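Local coordinates for protein Ydr267cp (Saccharomyces cerevisiae, PDB 2HES) that works as an essential part of the cytosolic iron-sulfur protein assembly machinery and is required for the maturation of extramitochondrial Fe/S proteins, at residues Q24-T29 and V64-H69; T199-D204 and Q252-A257; A265-D270 and Y296-V301. All coordinates share one frame; numbering follows the deposited sequence.

Contact 1 of 3, residues Q24-T29 and V64-H69; sequences QGILAT and VAWRPH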
ATOM      1  N   GLN A  24      -9.513  11.847  -4.709  1.00 28.47           N
ATOM      2  CA  GLN A  24     -10.590  12.738  -5.170  1.00 31.21           C
ATOM      3  C   GLN A  24     -11.858  12.509  -4.354  1.00 31.52           C
ATOM      4  O   GLN A  24     -12.962  12.399  -4.901  1.00 32.30           O
ATOM      5  CB  GLN A  24     -10.872  12.534  -6.665  1.00 31.46           C
ATOM      6  CG  GLN A  24      -9.638  12.743  -7.542  1.00 35.60           C
ATOM      7  CD  GLN A  24      -9.914  13.646  -8.729  1.00 39.45           C
ATOM      8  OE1 GLN A  24      -9.655  14.859  -8.683  1.00 42.07           O
ATOM      9  NE2 GLN A  24     -10.450  13.066  -9.796  1.00 42.76           N
ATOM     10  N   GLY A  25     -11.668  12.391  -3.045  1.00 32.00           N
ATOM     11  CA  GLY A  25     -12.778  12.190  -2.114  1.00 32.41           C
ATOM     12  C   GLY A  25     -13.442  10.832  -2.170  1.00 31.75           C
ATOM     13  O   GLY A  25     -14.528  10.662  -1.624  1.00 33.69           O
ATOM     14  N   ILE A  26     -12.817   9.846  -2.811  1.00 31.07           N
ATOM     15  CA  ILE A  26     -13.424   8.521  -2.905  1.00 28.77           C
ATOM     16  C   ILE A  26     -12.484   7.403  -2.426  1.00 28.27           C
ATOM     17  O   ILE A  26     -11.366   7.289  -2.934  1.00 26.66           O
ATOM     18  CB  ILE A  26     -13.838   8.181  -4.344  1.00 29.50           C
ATOM     19  CG1 ILE A  26     -14.755   9.262  -4.966  1.00 30.09           C
ATOM     20  CG2 ILE A  26     -14.469   6.778  -4.419  1.00 26.76           C
ATOM     21  CD1 ILE A  26     -15.426   8.799  -6.296  1.00 30.63           C
ATOM     22  N   LEU A  27     -12.952   6.572  -1.485  1.00 26.16           N
ATOM     23  CA  LEU A  27     -12.206   5.384  -1.039  1.00 25.64           C
ATOM     24  C   LEU A  27     -12.665   4.148  -1.822  1.00 24.94           C
ATOM     25  O   LEU A  27     -13.847   3.785  -1.774  1.00 25.69           O
ATOM     26  CB  LEU A  27     -12.377   5.154   0.492  1.00 25.69           C
ATOM     27  CG  LEU A  27     -11.458   4.114   1.167  1.00 25.87           C
ATOM     28  CD1 LEU A  27     -10.007   4.636   1.315  1.00 23.12           C
ATOM     29  CD2 LEU A  27     -12.036   3.633   2.517  1.00 27.14           C
ATOM     30  N   ALA A  28     -11.752   3.506  -2.564  1.00 23.04           N
ATOM     31  CA  ALA A  28     -12.011   2.187  -3.189  1.00 22.39           C
ATOM     32  C   ALA A  28     -11.580   1.079  -2.217  1.00 22.83           C
ATOM     33  O   ALA A  28     -10.569   1.235  -1.597  1.00 22.10           O
ATOM     34  CB  ALA A  28     -11.234   2.052  -4.496  1.00 22.40           C
ATOM     35  N   THR A  29     -12.323  -0.018  -2.100  1.00 22.69           N
ATOM     36  CA  THR A  29     -11.953  -1.154  -1.204  1.00 23.31           C
ATOM     37  C   THR A  29     -11.957  -2.547  -1.872  1.00 24.58           C
ATOM     38  O   THR A  29     -12.690  -2.766  -2.837  1.00 26.20           O
ATOM     39  CB  THR A  29     -12.907  -1.205   0.014  1.00 23.34           C
ATOM     40  OG1 THR A  29     -14.245  -1.539  -0.424  1.00 23.56           O
ATOM     41  CG2 THR A  29     -12.913   0.117   0.735  1.00 20.93           C
ATOM     42  N   VAL A  64      -6.207  -2.663  -4.526  1.00 21.68           N
ATOM     43  CA  VAL A  64      -6.853  -1.649  -5.384  1.00 20.51           C
ATOM     44  C   VAL A  64      -6.026  -0.382  -5.289  1.00 19.47           C
ATOM     45  O   VAL A  64      -5.507  -0.052  -4.222  1.00 19.34           O
ATOM     46  CB  VAL A  64      -8.336  -1.345  -4.985  1.00 20.99           C
ATOM     47  CG1 VAL A  64      -9.247  -2.555  -5.246  1.00 20.55           C
ATOM     48  CG2 VAL A  64      -8.465  -0.845  -3.526  1.00 21.75           C
ATOM     49  N   ALA A  65      -5.887   0.328  -6.406  1.00 18.45           N
ATOM     50  CA  ALA A  65      -5.204   1.613  -6.360  1.00 17.07           C
ATOM     51  C   ALA A  65      -5.708   2.549  -7.454  1.00 17.52           C
ATOM     52  O   ALA A  65      -5.819   2.127  -8.627  1.00 18.83           O
ATOM     53  CB  ALA A  65      -3.727   1.406  -6.552  1.00 16.13           C
ATOM     54  N   TRP A  66      -5.865   3.816  -7.072  1.00 17.50           N
ATOM     55  CA  TRP A  66      -6.272   4.869  -7.988  1.00 20.01           C
ATOM     56  C   TRP A  66      -5.066   5.398  -8.760  1.00 22.44           C
ATOM     57  O   TRP A  66      -3.988   5.646  -8.180  1.00 20.70           O
ATOM     58  CB  TRP A  66      -6.855   6.031  -7.206  1.00 21.64           C
ATOM     59  CG  TRP A  66      -8.163   5.775  -6.552  1.00 21.06           C
ATOM     60  CD1 TRP A  66      -8.366   5.525  -5.241  1.00 23.48           C
ATOM     61  CD2 TRP A  66      -9.462   5.770  -7.171  1.00 23.51           C
ATOM     62  NE1 TRP A  66      -9.710   5.370  -4.976  1.00 23.35           N
ATOM     63  CE2 TRP A  66     -10.409   5.524  -6.145  1.00 24.85           C
ATOM     64  CE3 TRP A  66      -9.916   5.970  -8.476  1.00 22.96           C
ATOM     65  CZ2 TRP A  66     -11.789   5.459  -6.391  1.00 24.86           C
ATOM     66  CZ3 TRP A  66     -11.294   5.913  -8.724  1.00 24.15           C
ATOM     67  CH2 TRP A  66     -12.209   5.666  -7.688  1.00 23.21           C
ATOM     68  N   ARG A  67      -5.262   5.639 -10.052  1.00 24.38           N
ATOM     69  CA  ARG A  67      -4.253   6.380 -10.783  1.00 27.71           C
ATOM     70  C   ARG A  67      -4.250   7.815 -10.209  1.00 30.23           C
ATOM     71  O   ARG A  67      -5.272   8.509 -10.259  1.00 29.25           O
ATOM     72  CB  ARG A  67      -4.558   6.357 -12.277  1.00 28.32           C
ATOM     73  CG  ARG A  67      -3.489   7.057 -13.109  1.00 31.34           C
ATOM     74  CD  ARG A  67      -3.968   7.278 -14.535  1.00 36.91           C
ATOM     75  NE  ARG A  67      -5.099   8.204 -14.546  1.00 37.36           N
ATOM     76  CZ  ARG A  67      -5.634   8.742 -15.636  1.00 39.55           C
ATOM     77  NH1 ARG A  67      -5.140   8.452 -16.829  1.00 38.13           N
ATOM     78  NH2 ARG A  67      -6.686   9.562 -15.524  1.00 39.42           N
ATOM     79  N   PRO A  68      -3.120   8.254  -9.617  1.00 32.55           N
ATOM     80  CA  PRO A  68      -3.141   9.432  -8.698  1.00 34.33           C
ATOM     81  C   PRO A  68      -3.832  10.710  -9.208  1.00 36.55           C
ATOM     82  O   PRO A  68      -3.781  11.016 -10.410  1.00 37.02           O
ATOM     83  CB  PRO A  68      -1.663   9.682  -8.429  1.00 34.57           C
ATOM     84  CG  PRO A  68      -1.062   8.295  -8.552  1.00 33.85           C
ATOM     85  CD  PRO A  68      -1.764   7.677  -9.721  1.00 32.00           C
ATOM     86  N   HIS A  69      -4.474  11.427  -8.276  1.00 38.88           N
ATOM     87  CA  HIS A  69      -5.259  12.648  -8.543  1.00 40.18           C
ATOM     88  C   HIS A  69      -6.271  12.522  -9.693  1.00 40.05           C
ATOM     89  O   HIS A  69      -6.671  13.527 -10.295  1.00 40.92           O
ATOM     90  CB  HIS A  69      -4.340  13.875  -8.733  1.00 41.19           C
ATOM     91  CG  HIS A  69      -3.327  14.046  -7.639  1.00 44.35           C
ATOM     92  ND1 HIS A  69      -3.604  13.765  -6.315  1.00 46.32           N
ATOM     93  CD2 HIS A  69      -2.036  14.462  -7.673  1.00 45.88           C
ATOM     94  CE1 HIS A  69      -2.528  14.001  -5.584  1.00 47.90           C
ATOM     95  NE2 HIS A  69      -1.565  14.432  -6.382  1.00 47.53           N
TER
HETATM   96  O   HOH W   1      -7.109  15.450  -8.476  1.00 54.20           O
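A single water ties Gln24 to His69: it donates to the amide oxygen OE1 of Gln24 at 2.6 Å and to the backbone O of His69 at 2.7 Å. The bend of the Gln24 chain at chi2 (-132°) swings the amide across to the other turn, where CD lies 3.6 Å from that same His69 O.

Deeper in, the indole of Trp66 packs between the two strands, against Ile26 and Ala28. Its CG is anti to its own carbonyl carbon (chi1 -69°), which turns the indole toward strand 26-29. Ile26 crosses the Trp66 side chain at about a right angle, its CG2 3.6 Å from CZ2, while the Ala28 methyl CB sits 3.9 Å from Trp66 CE2. The Ala28 backbone N lies at the ring edge, near its plane. Further along, Val64 CG2 packs 3.5 Å from the carbonyl O of Ala28.

Strand 17-23 adds polar links, with Asp21 OD2 accepting from Trp66 N and Ser19 OG bonded to Val64 N; Leu73 and Met97 also pack on Trp66. Trp66 and Val64, on the innermost strand of one four-stranded blade, thus press on the second strand of the preceding blade, a junction between neighbouring blades of a WD40 beta-propeller, here in repeats WD 1 and WD 2.

Contact 2 of 3, residues T199-D204 and Q252-A257; sequences TVWSSD and QVYNVA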
ATOM      1  N   THR A 199       8.537 -11.922   7.130  1.00 18.98           N
ATOM      2  CA  THR A 199       7.885 -11.298   5.943  1.00 18.67           C
ATOM      3  C   THR A 199       7.719  -9.795   6.105  1.00 17.74           C
ATOM      4  O   THR A 199       7.232  -9.314   7.139  1.00 15.34           O
ATOM      5  CB  THR A 199       6.484 -11.921   5.818  1.00 19.92           C
ATOM      6  OG1 THR A 199       6.674 -13.274   5.408  1.00 22.37           O
ATOM      7  CG2 THR A 199       5.577 -11.163   4.807  1.00 19.79           C
ATOM      8  N   VAL A 200       8.075  -9.049   5.055  1.00 16.43           N
ATOM      9  CA  VAL A 200       7.782  -7.623   5.030  1.00 16.29           C
ATOM     10  C   VAL A 200       6.452  -7.492   4.287  1.00 16.07           C
ATOM     11  O   VAL A 200       6.368  -7.894   3.129  1.00 16.06           O
ATOM     12  CB  VAL A 200       8.867  -6.823   4.335  1.00 16.26           C
ATOM     13  CG1 VAL A 200       8.625  -5.334   4.558  1.00 14.99           C
ATOM     14  CG2 VAL A 200      10.338  -7.245   4.810  1.00 14.37           C
ATOM     15  N   TRP A 201       5.454  -6.964   4.981  1.00 15.22           N
ATOM     16  CA  TRP A 201       4.058  -6.900   4.479  1.00 17.12           C
ATOM     17  C   TRP A 201       3.801  -5.668   3.658  1.00 16.30           C
ATOM     18  O   TRP A 201       2.946  -5.689   2.750  1.00 18.07           O
ATOM     19  CB  TRP A 201       3.063  -6.930   5.651  1.00 16.99           C
ATOM     20  CG  TRP A 201       2.885  -8.388   6.149  1.00 19.41           C
ATOM     21  CD1 TRP A 201       3.501  -8.983   7.198  1.00 22.58           C
ATOM     22  CD2 TRP A 201       2.027  -9.367   5.566  1.00 22.66           C
ATOM     23  NE1 TRP A 201       3.084 -10.317   7.314  1.00 21.87           N
ATOM     24  CE2 TRP A 201       2.168 -10.570   6.327  1.00 24.63           C
ATOM     25  CE3 TRP A 201       1.129  -9.344   4.488  1.00 25.07           C
ATOM     26  CZ2 TRP A 201       1.455 -11.751   6.015  1.00 24.10           C
ATOM     27  CZ3 TRP A 201       0.394 -10.523   4.186  1.00 24.80           C
ATOM     28  CH2 TRP A 201       0.573 -11.706   4.954  1.00 24.54           C
ATOM     29  N   SER A 202       4.493  -4.598   3.979  1.00 16.66           N
ATOM     30  CA  SER A 202       4.279  -3.314   3.260  1.00 15.55           C
ATOM     31  C   SER A 202       5.364  -2.342   3.588  1.00 15.46           C
ATOM     32  O   SER A 202       6.088  -2.504   4.574  1.00 15.31           O
ATOM     33  CB  SER A 202       2.920  -2.698   3.594  1.00 16.94           C
ATOM     34  OG  SER A 202       2.955  -2.151   4.893  1.00 17.24           O
ATOM     35  N   SER A 203       5.475  -1.331   2.743  1.00 14.98           N
ATOM     36  CA  SER A 203       6.375  -0.204   3.020  1.00 15.69           C
ATOM     37  C   SER A 203       5.736   1.085   2.520  1.00 14.35           C
ATOM     38  O   SER A 203       4.686   1.065   1.799  1.00 14.50           O
ATOM     39  CB  SER A 203       7.706  -0.430   2.328  1.00 17.17           C
ATOM     40  OG  SER A 203       7.616  -0.242   0.931  1.00 18.66           O
ATOM     41  N   ASP A 204       6.324   2.226   2.882  1.00 14.26           N
ATOM     42  CA  ASP A 204       5.803   3.533   2.354  1.00 14.65           C
ATOM     43  C   ASP A 204       6.951   4.501   2.411  1.00 15.14           C
ATOM     44  O   ASP A 204       7.720   4.473   3.382  1.00 14.98           O
ATOM     45  CB  ASP A 204       4.636   4.060   3.191  1.00 15.59           C
ATOM     46  CG  ASP A 204       3.769   5.096   2.444  1.00 17.52           C
ATOM     47  OD1 ASP A 204       4.031   5.366   1.251  1.00 17.97           O
ATOM     48  OD2 ASP A 204       2.829   5.624   3.070  1.00 18.99           O
ATOM     49  N   GLN A 252       2.492  -9.616  14.190  1.00 27.44           N
ATOM     50  CA  GLN A 252       2.622  -9.280  12.728  1.00 25.93           C
ATOM     51  C   GLN A 252       2.249  -7.806  12.522  1.00 24.47           C
ATOM     52  O   GLN A 252       1.196  -7.384  12.992  1.00 23.40           O
ATOM     53  CB  GLN A 252       1.656 -10.062  11.814  1.00 25.26           C
ATOM     54  CG  GLN A 252       1.879 -11.549  11.682  1.00 29.84           C
ATOM     55  CD  GLN A 252       1.030 -12.364  12.628  1.00 26.94           C
ATOM     56  OE1 GLN A 252       0.638 -11.893  13.692  1.00 28.44           O
ATOM     57  NE2 GLN A 252       0.765 -13.594  12.251  1.00 31.45           N
ATOM     58  N   VAL A 253       3.075  -7.032  11.813  1.00 21.27           N
ATOM     59  CA  VAL A 253       2.688  -5.662  11.475  1.00 19.93           C
ATOM     60  C   VAL A 253       2.262  -5.709  10.005  1.00 19.31           C
ATOM     61  O   VAL A 253       3.107  -5.862   9.111  1.00 18.92           O
ATOM     62  CB  VAL A 253       3.841  -4.673  11.630  1.00 19.00           C
ATOM     63  CG1 VAL A 253       3.354  -3.282  11.263  1.00 16.98           C
ATOM     64  CG2 VAL A 253       4.304  -4.628  13.089  1.00 19.54           C
ATOM     65  N   TYR A 254       0.948  -5.664   9.748  1.00 18.42           N
ATOM     66  CA  TYR A 254       0.474  -5.932   8.408  1.00 18.41           C
ATOM     67  C   TYR A 254       0.477  -4.714   7.476  1.00 17.66           C
ATOM     68  O   TYR A 254       0.379  -4.893   6.275  1.00 18.18           O
ATOM     69  CB  TYR A 254      -0.972  -6.442   8.459  1.00 18.71           C
ATOM     70  CG  TYR A 254      -1.144  -7.895   8.899  1.00 18.43           C
ATOM     71  CD1 TYR A 254      -0.235  -8.888   8.529  1.00 21.58           C
ATOM     72  CD2 TYR A 254      -2.283  -8.282   9.623  1.00 21.74           C
ATOM     73  CE1 TYR A 254      -0.423 -10.244   8.947  1.00 23.93           C
ATOM     74  CE2 TYR A 254      -2.472  -9.616   9.998  1.00 21.45           C
ATOM     75  CZ  TYR A 254      -1.575 -10.583   9.643  1.00 23.85           C
ATOM     76  OH  TYR A 254      -1.817 -11.915  10.057  1.00 23.51           O
ATOM     77  N   ASN A 255       0.487  -3.520   8.026  1.00 17.19           N
ATOM     78  CA  ASN A 255       0.480  -2.318   7.156  1.00 17.85           C
ATOM     79  C   ASN A 255       1.095  -1.084   7.835  1.00 18.73           C
ATOM     80  O   ASN A 255       0.927  -0.844   9.032  1.00 18.48           O
ATOM     81  CB  ASN A 255      -0.993  -2.067   6.699  1.00 17.52           C
ATOM     82  CG  ASN A 255      -1.116  -1.610   5.238  1.00 18.25           C
ATOM     83  OD1 ASN A 255      -1.736  -0.605   4.967  1.00 18.88           O
ATOM     84  ND2 ASN A 255      -0.564  -2.385   4.299  1.00 20.63           N
ATOM     85  N   VAL A 256       1.821  -0.289   7.055  1.00 16.94           N
ATOM     86  CA  VAL A 256       2.292   0.997   7.508  1.00 15.61           C
ATOM     87  C   VAL A 256       1.973   2.059   6.485  1.00 15.72           C
ATOM     88  O   VAL A 256       1.864   1.762   5.272  1.00 17.48           O
ATOM     89  CB  VAL A 256       3.851   0.988   7.760  1.00 15.93           C
ATOM     90  CG1 VAL A 256       4.228   0.031   8.871  1.00 17.53           C
ATOM     91  CG2 VAL A 256       4.583   0.571   6.479  1.00 15.16           C
ATOM     92  N   ALA A 257       1.884   3.294   6.961  1.00 15.68           N
ATOM     93  CA  ALA A 257       1.563   4.463   6.110  1.00 16.47           C
ATOM     94  C   ALA A 257       2.251   5.693   6.644  1.00 16.90           C
ATOM     95  O   ALA A 257       2.203   5.973   7.869  1.00 16.36           O
ATOM     96  CB  ALA A 257       0.044   4.685   6.079  1.00 16.51           C
TER
HETATM   97  O   HOH W   2       3.620  -3.720   7.186  1.00 21.71           O
HETATM   98  O   HOH W   3       2.111   0.858   2.606  1.00 24.22           O
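Trp201 meets Tyr254 ring against ring, in a T-shaped pair. The edge of the tyrosine points at the indole face, CD1 coming within 3.7 Å of Trp201 CE2; the tyrosine centroid lies 4.9 Å from that of the five-membered ring, with the planes at 79°. The two side chains run side by side in the same direction, and Thr199 CG2 lies over the opposite face of the indole, toward its rim. Each ring has its polar end held elsewhere: Trp201 NE1 bonds Asp219 OD1, and Tyr254 OH bonds Glu297 OE1.

At Ser202 the contact turns polar. With chi1 at 74° the hydroxyl lies between the backbone N and the carbonyl carbon, facing the other strand, and OG accepts from Val256 N at 3.1 Å. A water, 2.9 Å from the same OG, donates to Val253 O and carries the link back along strand 253-257. Beside the hydroxyl, the Asn255 amide brings ND2 to 3.6 Å from Ser202 CB, while Asn255 OD1 turns to Val301 N.

These are the innermost strands of two successive blades in the seven-bladed WD40 propeller, running almost parallel to each other beside the central channel. They belong to separate sheets and are joined here by side chains and water. Tyr254 and Asn255 form a classic beta bulge, both facing Val267.

Ser203 contributes its backbone: a second water donates to Ser203 O at 2.7 Å and to Val256 O at 2.8 Å, bridging two carbonyls. Asp204 ends the segment with OD2 3.5 Å from Ala257 CA, where it accepts from Trp258 N, while OD1 makes a salt bridge with Lys207 NZ.

Contact 3 of 3, residues A265-D270 and Y296-V301; sequences ASVGAD and YEINVV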
ATOM      1  N   ALA A 265       1.871   5.693  10.613  1.00 16.59           N
ATOM      2  CA  ALA A 265       0.863   4.824  11.243  1.00 17.29           C
ATOM      3  C   ALA A 265       1.162   3.356  10.984  1.00 18.47           C
ATOM      4  O   ALA A 265       1.616   2.985   9.876  1.00 17.97           O
ATOM      5  CB  ALA A 265      -0.532   5.197  10.701  1.00 17.59           C
ATOM      6  N   SER A 266       0.938   2.501  11.989  1.00 17.70           N
ATOM      7  CA  SER A 266       1.050   1.059  11.782  1.00 17.83           C
ATOM      8  C   SER A 266      -0.186   0.318  12.312  1.00 19.29           C
ATOM      9  O   SER A 266      -0.853   0.798  13.237  1.00 20.83           O
ATOM     10  CB  SER A 266       2.315   0.493  12.444  1.00 19.98           C
ATOM     11  OG  SER A 266       2.270   0.650  13.873  1.00 20.35           O
ATOM     12  N   VAL A 267      -0.483  -0.806  11.684  1.00 19.09           N
ATOM     13  CA  VAL A 267      -1.528  -1.708  12.182  1.00 20.53           C
ATOM     14  C   VAL A 267      -1.111  -3.144  12.162  1.00 20.67           C
ATOM     15  O   VAL A 267      -0.380  -3.602  11.259  1.00 20.02           O
ATOM     16  CB  VAL A 267      -2.898  -1.523  11.418  1.00 19.78           C
ATOM     17  CG1 VAL A 267      -3.421  -0.130  11.590  1.00 18.65           C
ATOM     18  CG2 VAL A 267      -2.778  -1.932   9.922  1.00 22.09           C
ATOM     19  N   GLY A 268      -1.660  -3.921  13.108  1.00 23.08           N
ATOM     20  CA  GLY A 268      -1.220  -5.283  13.224  1.00 24.92           C
ATOM     21  C   GLY A 268      -2.298  -6.337  13.391  1.00 24.69           C
ATOM     22  O   GLY A 268      -3.496  -6.018  13.560  1.00 24.25           O
ATOM     23  N   ALA A 269      -1.851  -7.587  13.345  1.00 25.89           N
ATOM     24  CA  ALA A 269      -2.684  -8.758  13.649  1.00 25.92           C
ATOM     25  C   ALA A 269      -3.303  -8.640  15.027  1.00 27.20           C
ATOM     26  O   ALA A 269      -4.373  -9.231  15.301  1.00 28.87           O
ATOM     27  CB  ALA A 269      -1.857 -10.044  13.552  1.00 26.54           C
ATOM     28  N   ASP A 270      -2.639  -7.875  15.885  1.00 26.70           N
ATOM     29  CA  ASP A 270      -3.050  -7.716  17.297  1.00 27.50           C
ATOM     30  C   ASP A 270      -4.181  -6.726  17.536  1.00 27.74           C
ATOM     31  O   ASP A 270      -4.651  -6.564  18.666  1.00 28.24           O
ATOM     32  CB  ASP A 270      -1.835  -7.379  18.177  1.00 27.26           C
ATOM     33  CG  ASP A 270      -1.223  -5.992  17.875  1.00 29.81           C
ATOM     34  OD1 ASP A 270      -1.531  -5.380  16.813  1.00 29.23           O
ATOM     35  OD2 ASP A 270      -0.400  -5.524  18.710  1.00 29.97           O
ATOM     36  N   TYR A 296     -10.713  -8.485  15.893  1.00 29.76           N
ATOM     37  CA  TYR A 296     -10.250  -8.771  14.538  1.00 29.01           C
ATOM     38  C   TYR A 296      -8.882  -8.195  14.130  1.00 26.83           C
ATOM     39  O   TYR A 296      -8.500  -7.084  14.515  1.00 26.07           O
ATOM     40  CB  TYR A 296     -11.321  -8.337  13.516  1.00 29.62           C
ATOM     41  CG  TYR A 296     -12.591  -9.173  13.616  1.00 30.27           C
ATOM     42  CD1 TYR A 296     -12.707 -10.375  12.912  1.00 32.23           C
ATOM     43  CD2 TYR A 296     -13.652  -8.770  14.414  1.00 31.13           C
ATOM     44  CE1 TYR A 296     -13.866 -11.161  13.002  1.00 33.03           C
ATOM     45  CE2 TYR A 296     -14.819  -9.546  14.519  1.00 30.17           C
ATOM     46  CZ  TYR A 296     -14.908 -10.734  13.816  1.00 31.68           C
ATOM     47  OH  TYR A 296     -16.047 -11.518  13.893  1.00 34.31           O
ATOM     48  N   GLU A 297      -8.172  -8.970  13.313  1.00 25.87           N
ATOM     49  CA  GLU A 297      -6.877  -8.544  12.758  1.00 25.40           C
ATOM     50  C   GLU A 297      -7.131  -7.325  11.870  1.00 24.71           C
ATOM     51  O   GLU A 297      -8.203  -7.231  11.245  1.00 26.36           O
ATOM     52  CB  GLU A 297      -6.234  -9.683  11.964  1.00 24.98           C
ATOM     53  CG  GLU A 297      -5.697 -10.828  12.880  1.00 26.76           C
ATOM     54  CD  GLU A 297      -4.898 -11.913  12.170  1.00 28.27           C
ATOM     55  OE1 GLU A 297      -4.660 -11.829  10.949  1.00 32.86           O
ATOM     56  OE2 GLU A 297      -4.497 -12.888  12.838  1.00 35.61           O
ATOM     57  N   ILE A 298      -6.193  -6.375  11.849  1.00 23.65           N
ATOM     58  CA  ILE A 298      -6.341  -5.191  11.006  1.00 22.32           C
ATOM     59  C   ILE A 298      -5.310  -5.310   9.879  1.00 22.99           C
ATOM     60  O   ILE A 298      -4.114  -5.557  10.153  1.00 23.40           O
ATOM     61  CB  ILE A 298      -6.117  -3.868  11.776  1.00 22.62           C
ATOM     62  CG1 ILE A 298      -6.952  -3.782  13.064  1.00 22.91           C
ATOM     63  CG2 ILE A 298      -6.360  -2.663  10.865  1.00 21.49           C
ATOM     64  CD1 ILE A 298      -6.693  -2.534  13.874  1.00 21.92           C
ATOM     65  N   ASN A 299      -5.734  -5.095   8.627  1.00 21.46           N
ATOM     66  CA  ASN A 299      -4.880  -5.452   7.483  1.00 21.39           C
ATOM     67  C   ASN A 299      -4.302  -4.257   6.767  1.00 20.80           C
ATOM     68  O   ASN A 299      -3.295  -4.390   6.028  1.00 20.65           O
ATOM     69  CB  ASN A 299      -5.702  -6.248   6.463  1.00 21.51           C
ATOM     70  CG  ASN A 299      -6.201  -7.548   7.028  1.00 24.13           C
ATOM     71  OD1 ASN A 299      -5.420  -8.383   7.488  1.00 24.01           O
ATOM     72  ND2 ASN A 299      -7.517  -7.727   7.004  1.00 26.73           N
ATOM     73  N   VAL A 300      -4.969  -3.122   6.914  1.00 20.17           N
ATOM     74  CA  VAL A 300      -4.674  -1.938   6.075  1.00 20.95           C
ATOM     75  C   VAL A 300      -4.944  -0.634   6.791  1.00 21.06           C
ATOM     76  O   VAL A 300      -5.896  -0.536   7.582  1.00 22.54           O
ATOM     77  CB  VAL A 300      -5.351  -2.011   4.638  1.00 21.67           C
ATOM     78  CG1 VAL A 300      -6.878  -2.090   4.715  1.00 22.68           C
ATOM     79  CG2 VAL A 300      -4.954  -0.834   3.807  1.00 24.15           C
ATOM     80  N   VAL A 301      -4.088   0.364   6.533  1.00 20.07           N
ATOM     81  CA  VAL A 301      -4.230   1.693   7.099  1.00 20.18           C
ATOM     82  C   VAL A 301      -3.803   2.743   6.089  1.00 21.40           C
ATOM     83  O   VAL A 301      -2.817   2.545   5.397  1.00 19.31           O
ATOM     84  CB  VAL A 301      -3.396   1.851   8.421  1.00 21.38           C
ATOM     85  CG1 VAL A 301      -1.882   1.658   8.163  1.00 19.62           C
ATOM     86  CG2 VAL A 301      -3.690   3.184   9.095  1.00 19.67           C
TER
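This is a largely apolar interface between two blades of the WD40 beta-propeller, where Val267, on the second strand of one blade, packs against the innermost strand of the next, 298-303. The two strands run roughly antiparallel but belong to different sheets, and one backbone bond joins them, Ile298 N to Gly268 O at 3.2 Å. It is fairly straight at the hydrogen (162°), yet the donor stands 40° out of the carbonyl plane.

Val267 is the centre of the packing. Its CB lies 3.7 Å from Ile298 CG2, the two side chains crossing at about a right angle, and its CG1 reaches Val301 CB at the same distance. The CG2 branch of Val267 faces the backbone between them, 3.9 Å from Val300 N. That backbone is irregular, since Asn299 and Val300 form a classic beta bulge opposite Gly315. Leu273 and Thr314, from the flanking strands of the two blades, close in on Val267 as well.

At the turn the contact becomes mixed. Glu297, with CG anti to its carbonyl carbon (chi1 -72°), lays its extended chain alongside Ala269: CG is 3.2 Å from Ala269 O, and CD is 3.8 Å from the Ala269 methyl CB. Its OE1 continues to the hydroxyl of Tyr254. Cut back to an alanine, this position would probably leave the Tyr254 hydroxyl without its carboxylate partner and lose the chain lying along Ala269.

At the other end of the interface Ala265 CB meets a valine branch, Val301 CG2, at 4.1 Å.

In the fold
Contacts 2 and 3 are close neighbours, their centres 9 Å apart, and share one blade: strand 253-258 of contact 2 pairs with strand 264-268 of contact 3, through probable hydrogen bonds Ala257 O to Ala265 N (2.8 Å) and Tyr254 N to Val267 O (2.9 Å). Together they join three successive blades. Contact 1 stands apart, with its centre 20 Å from each of the others, and touches neither; it is the same kind of junction as contact 3, second strand against the next innermost strand, between a different pair of blades. The bound calcium ion lies nearest contact 2, about 7 Å from the side chain of Val253, and about 11 Å from Gly268 of contact 3.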